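Local coordinates for SidF, inhibitor of growth family, member 3 (Legionella pneumophila subsp. pneumophila, PDB 4FYE), which probably removes the 3-phosphate from phosphatidylinositol phosphates such as phosphatidylinositol 3,4,5-trisphosphate, acting as a phosphoinositide phosphatase of a bacterial pathogen, at residues Asn642-Lys647 with Gln658-Asn663; Thr359-Ala364 with Lys626-Met631; Gly418-Arg423 with Asn650-Arg655. The protein carries 1 engineered substitution. All blocks are in the same frame, centred on the assembly; numbering follows the deposited sequence.

Contact 1. Residues Asn642-Lys647 with Gln658-Asn663; sequences NTKGSK and QKIVGN. Engineered in segment 642-647: Ser646 (natural residue Cys). With PO4 (phosphate ion), chain B.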
loop_
_atom_site.group_PDB
_atom_site.type_symbol
_atom_site.label_atom_id
_atom_site.label_comp_id
_atom_site.label_asym_id
_atom_site.label_seq_id
_atom_site.Cartn_x
_atom_site.Cartn_y
_atom_site.Cartn_z
ATOM N N ASN A 642 -4.650 5.804 3.792
ATOM C CA ASN A 642 -3.405 5.978 3.002
ATOM C C ASN A 642 -3.097 4.779 2.041
ATOM O O ASN A 642 -2.842 3.637 2.497
ATOM C CB ASN A 642 -2.215 6.328 3.929
ATOM C CG ASN A 642 -0.847 6.190 3.228
ATOM O OD1 ASN A 642 -0.070 5.284 3.559
ATOM N ND2 ASN A 642 -0.583 7.018 2.220
ATOM N N THR A 643 -3.195 5.028 0.732
ATOM C CA THR A 643 -2.782 4.066 -0.337
ATOM C C THR A 643 -1.363 4.468 -0.848
ATOM O O THR A 643 -0.991 5.639 -0.817
ATOM C CB THR A 643 -3.744 4.116 -1.545
ATOM O OG1 THR A 643 -3.807 5.488 -2.049
ATOM C CG2 THR A 643 -5.209 3.729 -1.123
ATOM N N LYS A 644 -0.600 3.502 -1.356
ATOM C CA LYS A 644 0.802 3.663 -1.637
ATOM C C LYS A 644 1.293 2.554 -2.580
ATOM O O LYS A 644 0.779 1.413 -2.592
ATOM C CB LYS A 644 1.680 3.742 -0.363
ATOM C CG LYS A 644 1.364 2.703 0.641
ATOM C CD LYS A 644 2.078 3.040 1.954
ATOM C CE LYS A 644 1.512 2.253 3.131
ATOM N NZ LYS A 644 0.110 2.750 3.355
ATOM N N GLY A 645 2.275 2.933 -3.403
ATOM C CA GLY A 645 2.392 2.285 -4.684
ATOM C C GLY A 645 3.460 2.770 -5.671
ATOM O O GLY A 645 3.946 3.962 -5.752
ATOM N N SER A 646 3.754 1.775 -6.486
ATOM C CA SER A 646 4.809 1.791 -7.429
ATOM C C SER A 646 4.059 0.971 -8.485
ATOM O O SER A 646 2.831 0.818 -8.349
ATOM C CB SER A 646 6.034 1.103 -6.782
ATOM O OG SER A 646 5.799 -0.175 -6.071
ATOM N N LYS A 647 4.755 0.444 -9.501
ATOM C CA LYS A 647 4.067 -0.229 -10.625
ATOM C C LYS A 647 3.333 -1.470 -10.135
ATOM O O LYS A 647 2.114 -1.479 -10.134
ATOM C CB LYS A 647 5.005 -0.524 -11.820
ATOM C CG LYS A 647 4.283 -1.071 -13.046
ATOM C CD LYS A 647 5.124 -0.981 -14.311
ATOM C CE LYS A 647 4.238 -0.497 -15.474
ATOM N NZ LYS A 647 4.636 -0.860 -16.873
ATOM N N GLN A 658 7.423 0.039 4.772
ATOM C CA GLN A 658 8.350 -0.318 5.847
ATOM C C GLN A 658 8.702 0.920 6.674
ATOM O O GLN A 658 8.786 0.867 7.898
ATOM C CB GLN A 658 9.668 -0.888 5.254
ATOM C CG GLN A 658 10.846 -0.936 6.256
ATOM C CD GLN A 658 12.211 -1.563 5.741
ATOM O OE1 GLN A 658 13.231 -1.535 6.478
ATOM N NE2 GLN A 658 12.253 -2.076 4.530
ATOM N N LYS A 659 8.979 2.033 6.009
ATOM C CA LYS A 659 9.240 3.290 6.707
ATOM C C LYS A 659 8.008 3.718 7.531
ATOM O O LYS A 659 8.124 4.144 8.687
ATOM C CB LYS A 659 9.604 4.333 5.638
ATOM C CG LYS A 659 11.019 4.868 5.682
ATOM C CD LYS A 659 12.094 3.880 5.393
ATOM C CE LYS A 659 13.494 4.525 5.417
ATOM N NZ LYS A 659 14.289 4.428 6.713
ATOM N N ILE A 660 6.798 3.563 7.003
ATOM C CA ILE A 660 5.634 4.106 7.731
ATOM C C ILE A 660 5.299 3.180 8.879
ATOM O O ILE A 660 4.995 3.653 9.977
ATOM C CB ILE A 660 4.412 4.174 6.802
ATOM C CG1 ILE A 660 4.640 5.249 5.751
ATOM C CG2 ILE A 660 3.145 4.450 7.576
ATOM C CD1 ILE A 660 3.909 4.953 4.462
ATOM N N VAL A 661 5.332 1.854 8.649
ATOM C CA VAL A 661 4.901 0.955 9.694
ATOM C C VAL A 661 5.958 1.032 10.786
ATOM O O VAL A 661 5.614 1.058 11.949
ATOM C CB VAL A 661 4.761 -0.532 9.271
ATOM C CG1 VAL A 661 3.860 -1.244 10.225
ATOM C CG2 VAL A 661 4.096 -0.655 7.955
ATOM N N GLY A 662 7.242 1.097 10.417
ATOM C CA GLY A 662 8.312 1.045 11.420
ATOM C C GLY A 662 8.208 2.316 12.266
ATOM O O GLY A 662 8.405 2.316 13.488
ATOM N N ASN A 663 7.868 3.421 11.623
ATOM C CA ASN A 663 7.781 4.645 12.346
ATOM C C ASN A 663 6.579 4.646 13.232
ATOM O O ASN A 663 6.636 5.201 14.340
ATOM C CB ASN A 663 7.721 5.865 11.413
ATOM C CG ASN A 663 7.440 7.123 12.183
ATOM O OD1 ASN A 663 8.345 7.724 12.768
ATOM N ND2 ASN A 663 6.169 7.471 12.284
HETATM P P PO4 B . 8.132 -1.297 -8.195
HETATM O O1 PO4 B . 9.135 -0.388 -7.474
HETATM O O2 PO4 B . 7.326 -0.501 -9.214
HETATM O O3 PO4 B . 8.753 -2.458 -8.986
HETATM O O4 PO4 B . 7.168 -1.909 -7.161
#

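Contact 2. Residues Thr359-Ala364 with Lys626-Met631; sequences TQVVTA and KLQTLM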
loop_
_atom_site.group_PDB
_atom_site.type_symbol
_atom_site.label_atom_id
_atom_site.label_comp_id
_atom_site.label_asym_id
_atom_site.label_seq_id
_atom_site.Cartn_x
_atom_site.Cartn_y
_atom_site.Cartn_z
ATOM N N THR A 359 0.119 8.271 -1.466
ATOM C CA THR A 359 1.505 8.762 -1.627
ATOM C C THR A 359 2.248 7.862 -2.622
ATOM O O THR A 359 2.708 6.781 -2.297
ATOM C CB THR A 359 2.246 8.892 -0.309
ATOM O OG1 THR A 359 2.056 7.703 0.379
ATOM C CG2 THR A 359 1.611 10.054 0.585
ATOM N N GLN A 360 2.324 8.320 -3.860
ATOM C CA GLN A 360 2.979 7.537 -4.901
ATOM C C GLN A 360 4.486 7.796 -4.853
ATOM O O GLN A 360 4.938 8.885 -4.423
ATOM C CB GLN A 360 2.424 7.987 -6.244
ATOM C CG GLN A 360 2.797 7.149 -7.427
ATOM C CD GLN A 360 2.268 7.765 -8.734
ATOM O OE1 GLN A 360 2.485 8.970 -9.031
ATOM N NE2 GLN A 360 1.583 6.936 -9.529
ATOM N N VAL A 361 5.250 6.835 -5.357
ATOM C CA VAL A 361 6.679 6.801 -5.142
ATOM C C VAL A 361 7.517 6.341 -6.402
ATOM O O VAL A 361 8.694 6.133 -6.352
ATOM C CB VAL A 361 6.846 6.006 -3.833
ATOM C CG1 VAL A 361 7.505 4.687 -4.030
ATOM C CG2 VAL A 361 7.367 6.869 -2.699
ATOM N N VAL A 362 6.843 6.222 -7.530
ATOM C CA VAL A 362 7.336 6.153 -8.937
ATOM C C VAL A 362 8.130 7.419 -9.362
ATOM O O VAL A 362 8.099 8.409 -8.700
ATOM C CB VAL A 362 6.014 6.017 -9.736
ATOM C CG1 VAL A 362 5.839 7.037 -10.846
ATOM C CG2 VAL A 362 5.595 4.568 -10.032
ATOM N N THR A 363 8.940 7.382 -10.410
ATOM C CA THR A 363 9.476 8.639 -10.916
ATOM C C THR A 363 8.814 9.000 -12.273
ATOM O O THR A 363 9.219 8.567 -13.367
ATOM C CB THR A 363 11.013 8.915 -10.664
ATOM O OG1 THR A 363 11.608 9.830 -11.641
ATOM C CG2 THR A 363 11.791 7.771 -10.533
ATOM N N ALA A 364 7.737 9.760 -12.129
ATOM C CA ALA A 364 6.859 10.129 -13.202
ATOM C C ALA A 364 7.594 10.707 -14.362
ATOM O O ALA A 364 7.158 10.520 -15.511
ATOM C CB ALA A 364 5.881 11.146 -12.691
ATOM N N LYS A 626 11.735 10.070 3.376
ATOM C CA LYS A 626 11.231 10.771 4.577
ATOM C C LYS A 626 9.966 11.625 4.311
ATOM O O LYS A 626 9.064 11.698 5.173
ATOM C CB LYS A 626 12.293 11.677 5.179
ATOM C CG LYS A 626 13.574 10.989 5.546
ATOM C CD LYS A 626 14.239 11.791 6.644
ATOM C CE LYS A 626 15.610 11.204 6.968
ATOM N NZ LYS A 626 16.207 12.198 7.906
ATOM N N LEU A 627 9.877 12.229 3.125
ATOM C CA LEU A 627 8.855 13.235 2.907
ATOM C C LEU A 627 7.578 12.466 2.653
ATOM O O LEU A 627 6.551 12.771 3.268
ATOM C CB LEU A 627 9.199 14.220 1.780
ATOM C CG LEU A 627 8.077 15.173 1.294
ATOM C CD1 LEU A 627 7.508 16.024 2.430
ATOM C CD2 LEU A 627 8.612 16.057 0.154
ATOM N N GLN A 628 7.689 11.413 1.843
ATOM C CA GLN A 628 6.590 10.503 1.550
ATOM C C GLN A 628 6.088 9.890 2.846
ATOM O O GLN A 628 4.868 9.846 3.114
ATOM C CB GLN A 628 7.084 9.465 0.541
ATOM C CG GLN A 628 7.672 10.059 -0.767
ATOM C CD GLN A 628 9.187 10.299 -0.736
ATOM O OE1 GLN A 628 9.720 10.708 0.253
ATOM N NE2 GLN A 628 9.858 10.124 -1.855
ATOM N N THR A 629 7.025 9.478 3.708
ATOM C CA THR A 629 6.632 8.863 4.997
ATOM C C THR A 629 5.927 9.854 5.891
ATOM O O THR A 629 4.930 9.497 6.519
ATOM C CB THR A 629 7.831 8.335 5.786
ATOM O OG1 THR A 629 8.479 7.352 4.993
ATOM C CG2 THR A 629 7.377 7.649 7.094
ATOM N N LEU A 630 6.393 11.114 5.881
ATOM C CA LEU A 630 5.856 12.121 6.759
ATOM C C LEU A 630 4.469 12.386 6.354
ATOM O O LEU A 630 3.536 12.299 7.167
ATOM C CB LEU A 630 6.703 13.381 6.745
ATOM C CG LEU A 630 7.992 13.042 7.499
ATOM C CD1 LEU A 630 9.187 14.008 7.288
ATOM C CD2 LEU A 630 7.647 12.881 8.972
ATOM N N MET A 631 4.294 12.637 5.078
ATOM C CA MET A 631 2.952 12.946 4.570
ATOM C C MET A 631 2.015 11.746 4.742
ATOM O O MET A 631 0.838 11.917 5.090
ATOM C CB MET A 631 3.023 13.432 3.125
ATOM C CG MET A 631 3.867 14.676 2.962
ATOM S SD MET A 631 3.042 15.952 3.931
ATOM C CE MET A 631 2.203 16.877 2.680
#

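Contact 3. Residues Gly418-Arg423 with Asn650-Arg655; sequences GVNWFR and NDRGQR. With PO4 (phosphate ion), chain B.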
loop_
_atom_site.group_PDB
_atom_site.type_symbol
_atom_site.label_atom_id
_atom_site.label_comp_id
_atom_site.label_asym_id
_atom_site.label_seq_id
_atom_site.Cartn_x
_atom_site.Cartn_y
_atom_site.Cartn_z
ATOM N N GLY A 418 9.572 10.771 -6.197
ATOM C CA GLY A 418 10.286 9.563 -6.590
ATOM C C GLY A 418 11.292 9.074 -5.569
ATOM O O GLY A 418 11.742 9.849 -4.680
ATOM N N VAL A 419 11.716 7.812 -5.725
ATOM C CA VAL A 419 12.642 7.267 -4.790
ATOM C C VAL A 419 13.853 6.555 -5.475
ATOM O O VAL A 419 14.870 6.242 -4.842
ATOM C CB VAL A 419 11.702 6.407 -3.899
ATOM C CG1 VAL A 419 11.749 4.988 -4.197
ATOM C CG2 VAL A 419 11.530 6.878 -2.464
ATOM N N ASN A 420 13.753 6.269 -6.770
ATOM C CA ASN A 420 14.824 5.501 -7.417
ATOM C C ASN A 420 15.943 6.468 -7.861
ATOM O O ASN A 420 16.020 7.604 -7.433
ATOM C CB ASN A 420 14.290 4.695 -8.593
ATOM C CG ASN A 420 13.857 5.610 -9.736
ATOM O OD1 ASN A 420 13.265 5.172 -10.738
ATOM N ND2 ASN A 420 14.149 6.889 -9.593
ATOM N N TRP A 421 16.863 5.994 -8.679
ATOM C CA TRP A 421 18.052 6.770 -8.983
ATOM C C TRP A 421 17.685 7.991 -9.813
ATOM O O TRP A 421 18.425 8.956 -9.903
ATOM C CB TRP A 421 19.044 5.874 -9.662
ATOM C CG TRP A 421 20.407 6.512 -9.901
ATOM C CD1 TRP A 421 21.482 6.637 -9.015
ATOM C CD2 TRP A 421 20.858 7.183 -11.117
ATOM N NE1 TRP A 421 22.533 7.315 -9.589
ATOM C CE2 TRP A 421 22.237 7.621 -10.863
ATOM C CE3 TRP A 421 20.292 7.421 -12.363
ATOM C CZ2 TRP A 421 22.981 8.292 -11.829
ATOM C CZ3 TRP A 421 21.062 8.093 -13.336
ATOM C CH2 TRP A 421 22.365 8.515 -13.066
ATOM N N PHE A 422 16.525 7.982 -10.444
ATOM C CA PHE A 422 16.125 9.083 -11.275
ATOM C C PHE A 422 15.307 10.130 -10.559
ATOM O O PHE A 422 14.913 11.065 -11.183
ATOM C CB PHE A 422 15.468 8.601 -12.588
ATOM C CG PHE A 422 16.327 7.583 -13.384
ATOM C CD1 PHE A 422 17.226 8.015 -14.360
ATOM C CD2 PHE A 422 16.197 6.189 -13.181
ATOM C CE1 PHE A 422 18.009 7.090 -15.093
ATOM C CE2 PHE A 422 16.949 5.270 -13.911
ATOM C CZ PHE A 422 17.870 5.713 -14.854
ATOM N N ARG A 423 15.147 10.030 -9.239
ATOM C CA ARG A 423 14.163 10.844 -8.497
ATOM C C ARG A 423 14.343 12.365 -8.659
ATOM O O ARG A 423 13.384 13.124 -8.563
ATOM C CB ARG A 423 14.128 10.431 -6.978
ATOM C CG ARG A 423 15.209 11.110 -6.103
ATOM C CD ARG A 423 15.424 10.472 -4.726
ATOM N NE ARG A 423 16.331 9.467 -5.123
ATOM C CZ ARG A 423 17.626 9.385 -4.892
ATOM N NH1 ARG A 423 18.342 10.168 -4.039
ATOM N NH2 ARG A 423 18.155 8.375 -5.516
ATOM N N ASN A 650 5.533 -4.433 -5.508
ATOM C CA ASN A 650 6.489 -5.365 -4.942
ATOM C C ASN A 650 7.703 -4.704 -4.306
ATOM O O ASN A 650 8.227 -5.190 -3.315
ATOM C CB ASN A 650 6.916 -6.400 -5.977
ATOM C CG ASN A 650 5.842 -7.426 -6.238
ATOM O OD1 ASN A 650 5.105 -7.803 -5.337
ATOM N ND2 ASN A 650 5.743 -7.875 -7.474
ATOM N N ASP A 651 8.186 -3.630 -4.911
ATOM C CA ASP A 651 9.478 -3.096 -4.526
ATOM C C ASP A 651 9.498 -1.738 -3.834
ATOM O O ASP A 651 9.660 -1.668 -2.632
ATOM C CB ASP A 651 10.400 -3.107 -5.738
ATOM C CG ASP A 651 10.226 -4.354 -6.578
ATOM O OD1 ASP A 651 10.560 -5.450 -6.097
ATOM O OD2 ASP A 651 9.744 -4.245 -7.717
ATOM N N ARG A 652 9.338 -0.661 -4.590
ATOM C CA ARG A 652 9.445 0.678 -4.020
ATOM C C ARG A 652 8.382 0.969 -2.972
ATOM O O ARG A 652 8.662 1.560 -1.946
ATOM C CB ARG A 652 9.389 1.734 -5.119
ATOM C CG ARG A 652 10.742 2.124 -5.672
ATOM C CD ARG A 652 10.607 2.879 -6.976
ATOM N NE ARG A 652 9.657 2.247 -7.875
ATOM C CZ ARG A 652 9.384 2.687 -9.093
ATOM N NH1 ARG A 652 9.984 3.764 -9.555
ATOM N NH2 ARG A 652 8.512 2.051 -9.848
ATOM N N GLY A 653 7.164 0.539 -3.250
ATOM C CA GLY A 653 6.003 0.752 -2.347
ATOM C C GLY A 653 6.127 0.009 -1.044
ATOM O O GLY A 653 5.780 0.534 0.031
ATOM N N GLN A 654 6.637 -1.216 -1.105
ATOM C CA GLN A 654 6.947 -1.973 0.121
ATOM C C GLN A 654 7.949 -1.267 1.044
ATOM O O GLN A 654 7.848 -1.363 2.295
ATOM C CB GLN A 654 7.589 -3.348 -0.215
ATOM C CG GLN A 654 6.614 -4.347 -0.794
ATOM C CD GLN A 654 5.336 -4.336 0.010
ATOM O OE1 GLN A 654 5.303 -4.769 1.147
ATOM N NE2 GLN A 654 4.290 -3.784 -0.566
ATOM N N ARG A 655 8.951 -0.638 0.449
ATOM C CA ARG A 655 9.922 0.056 1.249
ATOM C C ARG A 655 9.308 1.333 1.889
ATOM O O ARG A 655 9.646 1.695 3.017
ATOM C CB ARG A 655 11.177 0.454 0.467
ATOM C CG ARG A 655 11.966 -0.550 -0.375
ATOM C CD ARG A 655 12.426 -1.960 0.095
ATOM N NE ARG A 655 13.090 -2.086 1.329
ATOM C CZ ARG A 655 14.211 -2.791 1.602
ATOM N NH1 ARG A 655 14.911 -3.450 0.709
ATOM N NH2 ARG A 655 14.647 -2.827 2.872
HETATM P P PO4 B . 8.132 -1.297 -8.195
HETATM O O1 PO4 B . 9.135 -0.388 -7.474
HETATM O O2 PO4 B . 7.326 -0.501 -9.214
HETATM O O3 PO4 B . 8.753 -2.458 -8.986
HETATM O O4 PO4 B . 7.168 -1.909 -7.161
HETATM O O HOH W 1 10.951 6.183 -7.893
#

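Contact 1. Residues Asn642-Lys647 with Gln658-Asn663
Ile660 reaches from helix 652-668 to the side chain of Lys644. Its CD1 methyl lies 3.6 Å from Lys644 CD, and Lys644 CE is next to it. The two chains meet obliquely, methyl against methylenes. Ile660 CD1 also comes within 4.1 Å of Asn642 OD1, approached from the opposite direction. The contact is small, no hydrogen bond crosses it, and all three residues are buried.

The lysine tail runs nearly extended from CB to CE and then turns at its last torsion (chi4 -67°). This brings Lys644 NZ to Asn642 OD1 at 2.5 Å. The bond is shorter than expected, so its exact length is doubtful. The donor sits above the carbonyl plane, not on a lone pair. NZ also bonds to Phe267 O and Ser266 OG, which gives the buried ammonium three oxygen partners. The other end of the Asn642 amide is fixed by bonds from ND2 to Cys357 O and Thr359 OG1, which sets its rotation.

Further on, the chain reaches the phosphate ion. Lys647 N bonds to phosphate O2 at 2.8 Å. Engineered Ser646, cysteine in nature, has OG 2.5 Å from phosphate O4, again very short. A strand, a phosphate-binding loop and a helix in this order, with cysteine naturally at position 646, match the P-loop of the CX5R phosphatases.

Contact 2. Residues Thr359-Ala364 with Lys626-Met631
Gln628 of helix 626-637 meets Val361 just past the end of strand 353-360. This is helix-on-sheet packing in the mixed alpha/beta phosphatase fold. The helix lies against strand 353-360, and the chain leaving it forms the parallel neighbour, strand 641-645.

Gln628 carries the contact. Gln628 CB is 4.2 Å from Val361 CG2. Gln628 CG comes closer, 3.7 Å from Val361 CG2, because the first torsion sets it beside the backbone N and opposite the carbonyl carbon (chi1 -56°). The chain then bends at the second torsion (chi2 92°), and the amide turns along the helix. The two side chains cross at about a right angle. One methyl of the valine lies against the aliphatic part of the glutamine. At the tip, Gln628 NE2 is still 4.2 Å from Val361 CG2. It gives a hydrogen bond to Trp417 O, which ties the helix to the chain leaving strand 402-416. Gln628 OE1 turns back to its own helix and takes a weak bond from Leu627 N at 3.3 Å. The buried amide is thus held mainly through NE2, and the weak OE1 bond adds little.

Two residues earlier, within the strand, Thr359 also directs its CB toward the helix. Gln360 between them turns away and bonds through OE1 to Ser416 OG and through NE2 to Gln376 O. Thr359 sends its methyl to the helix backbone: Thr359 CG2 is 4.1 Å from Gln628 O and 4.5 Å from Met631 CB.

Contact 3. Residues Gly418-Arg423 with Asn650-Arg655
Val419 and Arg652 make the nonpolar part of this contact. Val419 CG1 lies 3.4 Å from Arg652 CG and 3.7 Å from Arg652 CD. The two side chains run past each other in opposite directions, with the methyl against the arginine shaft.

The polar part goes through one water. It accepts from Val419 N at 2.8 Å and from Arg652 NH1 at 3.1 Å. Asn420 OD1 sits obliquely to the guanidinium, 3.8 Å from Arg652 NH1, with the amide and guanidinium planes 26° apart. The loop is shaped by a type I turn from Asn420 to Arg423. Asn420 O takes the turn bond from Arg423 N and is also gripped side-on by Arg423 NE and NH2.

The rest is anion binding. Arg652 bends at its third torsion (chi3 -45°), which brings the guanidinium edge round to the phosphate. Arg652 NE bonds to phosphate O1 at 2.7 Å, and Arg652 NH2 bonds to phosphate O2 at 2.9 Å. Arg652 N also bonds to O1, and Asp651 N to O4. The start of helix 652-668 faces the ion and would probably favour its negative charge. An arginine six residues after position 646, with backbone N-H groups round a phosphate, is the signature of a CX5R P-loop.

In the fold
Strand 353-360 leads into segment 359-364, whose partner follows after 261 intervening residues. Contact 2 closes this long loop when helix 626-637 begins. Inside that loop lies 418-423, whose partner 650-655 comes after the helix, so contact 3 crosses contact 2. Strand 641-645 follows helix 626-637, before 650-655, and contact 1 closes a short loop from it to helix 652-668. It also crosses contact 3, since 650-655 falls between its segments. Contacts 2 and 1 are in series, but strands 353-360 and 641-645 are sheet neighbours, so they touch. Together the contacts tie two helices and the loop after strand 402-416 to one sheet. Contacts 1 and 3 share the phosphate.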